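Local coordinates for DUF917 domain-containing protein (Chromobacterium violaceum, PDB 2O3I) that is of unknown function but belongs to the DUF917 family, with N- and C-terminal domains resembling S-methyl thiohydantoin desulfurase, at residues Pro80-Arg91 and Val116-Leu126. The protein carries 2 engineered substitutions. Residues are numbered along the deposited sequence; the frame is centred on the assembly and turned at random.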
loop_
_atom_site.group_PDB
_atom_site.type_symbol
_atom_site.label_atom_id
_atom_site.label_comp_id
_atom_site.label_asym_id
_atom_site.label_seq_id
_atom_site.Cartn_x
_atom_site.Cartn_y
_atom_site.Cartn_z
ATOM N N PRO A 80 22.434 -6.441 -4.410
ATOM C CA PRO A 80 21.070 -6.673 -3.928
ATOM C C PRO A 80 20.767 -6.097 -2.546
ATOM O O PRO A 80 20.372 -6.827 -1.637
ATOM C CB PRO A 80 20.970 -8.191 -3.948
ATOM C CG PRO A 80 22.338 -8.593 -3.506
ATOM C CD PRO A 80 23.248 -7.665 -4.298
ATOM N N ASN A 81 20.948 -4.790 -2.388
ATOM C CA ASN A 81 20.691 -4.155 -1.100
ATOM C C ASN A 81 19.260 -4.365 -0.613
ATOM O O ASN A 81 19.039 -4.679 0.557
ATOM C CB ASN A 81 21.001 -2.655 -1.164
ATOM C CG ASN A 81 22.490 -2.366 -1.177
ATOM O OD1 ASN A 81 23.310 -3.282 -1.087
ATOM N ND2 ASN A 81 22.848 -1.089 -1.283
ATOM N N GLY A 82 18.293 -4.194 -1.507
ATOM C CA GLY A 82 16.900 -4.374 -1.125
ATOM C C GLY A 82 16.601 -5.747 -0.542
ATOM O O GLY A 82 16.114 -5.842 0.585
ATOM N N PRO A 83 16.861 -6.830 -1.293
ATOM C CA PRO A 83 16.605 -8.187 -0.798
ATOM C C PRO A 83 17.378 -8.492 0.486
ATOM O O PRO A 83 16.852 -9.115 1.406
ATOM C CB PRO A 83 17.044 -9.067 -1.969
ATOM C CG PRO A 83 16.678 -8.232 -3.152
ATOM C CD PRO A 83 17.166 -6.852 -2.736
ATOM N N VAL A 84 18.631 -8.058 0.543
ATOM C CA VAL A 84 19.446 -8.283 1.731
ATOM C C VAL A 84 18.783 -7.601 2.932
ATOM O O VAL A 84 18.645 -8.190 4.013
ATOM C CB VAL A 84 20.874 -7.715 1.537
ATOM C CG1 VAL A 84 21.614 -7.698 2.858
ATOM C CG2 VAL A 84 21.638 -8.555 0.532
ATOM N N GLU A 85 18.351 -6.362 2.735
ATOM C CA GLU A 85 17.714 -5.615 3.812
ATOM C C GLU A 85 16.369 -6.233 4.225
ATOM O O GLU A 85 16.019 -6.235 5.408
ATOM C CB GLU A 85 17.515 -4.158 3.392
ATOM C CG GLU A 85 17.370 -3.212 4.562
ATOM C CD GLU A 85 18.646 -3.105 5.376
ATOM O OE1 GLU A 85 18.560 -3.111 6.623
ATOM O OE2 GLU A 85 19.735 -3.008 4.767
ATOM N N ALA A 86 15.623 -6.757 3.253
ATOM C CA ALA A 86 14.325 -7.387 3.531
ATOM C C ALA A 86 14.519 -8.679 4.322
ATOM O O ALA A 86 13.795 -8.949 5.287
ATOM C CB ALA A 86 13.580 -7.684 2.214
ATOM N N ALA A 87 15.496 -9.477 3.902
ATOM C CA ALA A 87 15.793 -10.736 4.575
ATOM C C ALA A 87 16.288 -10.472 6.001
ATOM O O ALA A 87 16.058 -11.273 6.903
ATOM C CB ALA A 87 16.839 -11.531 3.773
ATOM N N LEU A 88 16.966 -9.344 6.203
ATOM C CA LEU A 88 17.462 -8.984 7.534
ATOM C C LEU A 88 16.296 -8.615 8.451
ATOM O O LEU A 88 16.319 -8.877 9.655
ATOM C CB LEU A 88 18.436 -7.805 7.449
ATOM C CG LEU A 88 19.898 -8.179 7.209
ATOM C CD1 LEU A 88 20.717 -6.909 6.923
ATOM C CD2 LEU A 88 20.438 -8.931 8.435
ATOM N N ALA A 89 15.281 -7.992 7.872
ATOM C CA ALA A 89 14.112 -7.618 8.639
ATOM C C ALA A 89 13.447 -8.923 9.089
ATOM O O ALA A 89 13.049 -9.058 10.247
ATOM C CB ALA A 89 13.156 -6.791 7.774
ATOM N N ALA A 90 13.355 -9.888 8.177
ATOM C CA ALA A 90 12.736 -11.172 8.492
ATOM C C ALA A 90 13.543 -11.919 9.552
ATOM O O ALA A 90 12.979 -12.570 10.433
ATOM C CB ALA A 90 12.604 -12.020 7.229
ATOM N N ARG A 91 14.864 -11.818 9.464
ATOM C CA ARG A 91 15.737 -12.471 10.430
ATOM C C ARG A 91 15.575 -11.837 11.813
ATOM O O ARG A 91 15.541 -12.535 12.829
ATOM C CB ARG A 91 17.197 -12.360 9.985
ATOM C CG ARG A 91 18.199 -12.768 11.058
ATOM C CD ARG A 91 19.632 -12.651 10.560
ATOM N NE ARG A 91 20.249 -13.966 10.422
ATOM C CZ ARG A 91 21.432 -14.184 9.856
ATOM N NH1 ARG A 91 22.133 -13.171 9.366
ATOM N NH2 ARG A 91 21.913 -15.418 9.786
ATOM N N VAL A 116 19.480 -13.874 -6.911
ATOM C CA VAL A 116 19.179 -13.032 -5.762
ATOM C C VAL A 116 19.262 -13.840 -4.460
ATOM O O VAL A 116 19.949 -13.451 -3.520
ATOM C CB VAL A 116 17.767 -12.371 -5.914
ATOM C CG1 VAL A 116 17.325 -11.716 -4.601
ATOM C CG2 VAL A 116 17.808 -11.310 -7.026
ATOM N N ALA A 117 18.574 -14.973 -4.410
ATOM C CA ALA A 117 18.599 -15.806 -3.216
ATOM C C ALA A 117 20.031 -16.187 -2.852
ATOM O O ALA A 117 20.414 -16.151 -1.677
ATOM C CB ALA A 117 17.761 -17.070 -3.430
ATOM N N SER A 118 20.818 -16.556 -3.859
ATOM C CA SER A 118 22.197 -16.946 -3.632
ATOM C C SER A 118 23.031 -15.804 -3.046
ATOM O O SER A 118 23.783 -15.990 -2.090
ATOM C CB SER A 118 22.819 -17.428 -4.943
ATOM O OG SER A 118 22.197 -18.622 -5.393
ATOM N N LEU A 119 22.896 -14.622 -3.625
ATOM C CA LEU A 119 23.648 -13.478 -3.159
ATOM C C LEU A 119 23.256 -13.099 -1.736
ATOM O O LEU A 119 24.117 -12.733 -0.929
ATOM C CB LEU A 119 23.447 -12.294 -4.113
ATOM C CG LEU A 119 23.966 -12.507 -5.541
ATOM C CD1 LEU A 119 23.730 -11.247 -6.367
ATOM C CD2 LEU A 119 25.452 -12.867 -5.507
ATOM N N VAL A 120 21.965 -13.196 -1.426
ATOM C CA VAL A 120 21.487 -12.863 -0.094
ATOM C C VAL A 120 22.029 -13.848 0.949
ATOM O O VAL A 120 22.461 -13.441 2.033
ATOM C CB VAL A 120 19.945 -12.844 -0.044
ATOM C CG1 VAL A 120 19.472 -12.704 1.398
ATOM C CG2 VAL A 120 19.410 -11.684 -0.885
ATOM N N ALA A 121 22.013 -15.136 0.616
ATOM C CA ALA A 121 22.515 -16.169 1.519
ATOM C C ALA A 121 24.010 -15.954 1.800
ATOM O O ALA A 121 24.458 -16.041 2.942
ATOM C CB ALA A 121 22.288 -17.552 0.906
ATOM N N ALA A 122 24.773 -15.674 0.750
ATOM C CA ALA A 122 26.209 -15.436 0.882
ATOM C C ALA A 122 26.461 -14.234 1.780
ATOM O O ALA A 122 27.388 -14.228 2.583
ATOM C CB ALA A 122 26.824 -15.186 -0.490
ATOM N N LYS A 123 25.620 -13.217 1.631
ATOM C CA LYS A 123 25.731 -11.993 2.402
ATOM C C LYS A 123 25.353 -12.150 3.877
ATOM O O LYS A 123 25.966 -11.539 4.751
ATOM C CB LYS A 123 24.848 -10.919 1.760
ATOM C CG LYS A 123 24.771 -9.601 2.522
ATOM C CD LYS A 123 26.109 -8.871 2.546
ATOM C CE LYS A 123 25.985 -7.487 3.183
ATOM N NZ LYS A 123 27.310 -6.832 3.255
ATOM N N LEU A 124 24.349 -12.973 4.157
ATOM C CA LEU A 124 23.890 -13.149 5.529
ATOM C C LEU A 124 24.342 -14.435 6.204
ATOM O O LEU A 124 24.033 -14.667 7.377
ATOM C CB LEU A 124 22.366 -13.063 5.567
ATOM C CG LEU A 124 21.774 -11.772 4.996
ATOM C CD1 LEU A 124 20.269 -11.798 5.160
ATOM C CD2 LEU A 124 22.361 -10.570 5.713
ATOM N N GLY A 125 25.070 -15.271 5.474
ATOM C CA GLY A 125 25.533 -16.522 6.045
ATOM C C GLY A 125 24.429 -17.562 6.149
ATOM O O GLY A 125 24.390 -18.351 7.097
ATOM N N LEU A 126 23.529 -17.571 5.169
ATOM C CA LEU A 126 22.426 -18.526 5.164
ATOM C C LEU A 126 22.631 -19.546 4.057
ATOM O O LEU A 126 23.595 -19.477 3.299
ATOM C CB LEU A 126 21.098 -17.803 4.929
ATOM C CG LEU A 126 20.842 -16.530 5.747
ATOM C CD1 LEU A 126 19.575 -15.858 5.248
ATOM C CD2 LEU A 126 20.720 -16.866 7.224
#
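Val84 and Leu124 meet where two neighbouring helices, 81-96 and 111-124, cross on one face of the mixed β-sheet in the S-Me-THD-like N-terminal domain. These helices are the connections of two consecutive β-α-β crossovers, from strand 61-69 to 101-105 to 127-129, and within 81-91 and 116-124 their axes approach to 9.4 Å with a crossing angle of -59°.

The apolar seam is made of small and branched residues. At its start the Pro80 ring crosses Leu119 at about a right angle. Next, Pro83 CB fits between two valines, 3.7 Å from both Val116 CG1 and Val120 CG2. The two methyls of Val120 are shared out: with CG1 anti to the backbone N, that branch reaches Ala87 CB, while CG2 turns to Pro83 and Val84. Val84 in turn lays both methyls against the aliphatic part of Lys123, CG1 lying 3.7 Å from Lys123 CG; the amine beyond goes to the carbonyl oxygen of Tyr43. Farther along, Leu124 is a knob in a hole formed by Val84, Ala87, Leu88 and Arg91. Leu124 CD1 rests 3.7 Å from Ala87 CB, and Leu124 CD2 lies as close to Leu88 CD2. Beneath the crossing, Pro83 and Val116 both touch Tyr67 of strand 61-69.

Polar contact is confined to the far end, where Gly125, with positive phi, ends helical geometry. Arg91 extends from its helix, bends at chi3 (-112°), and brings its guanidinium over Leu126, whose CG lies over one face. Arg91 NH1 and Arg91 NH2 both donate hydrogen bonds to Leu124 O, at 3.1 Å and 3.3 Å, and both are clearly bent: the first lies in the carbonyl plane on a lone pair, whereas the second comes in tilted 24° from that plane.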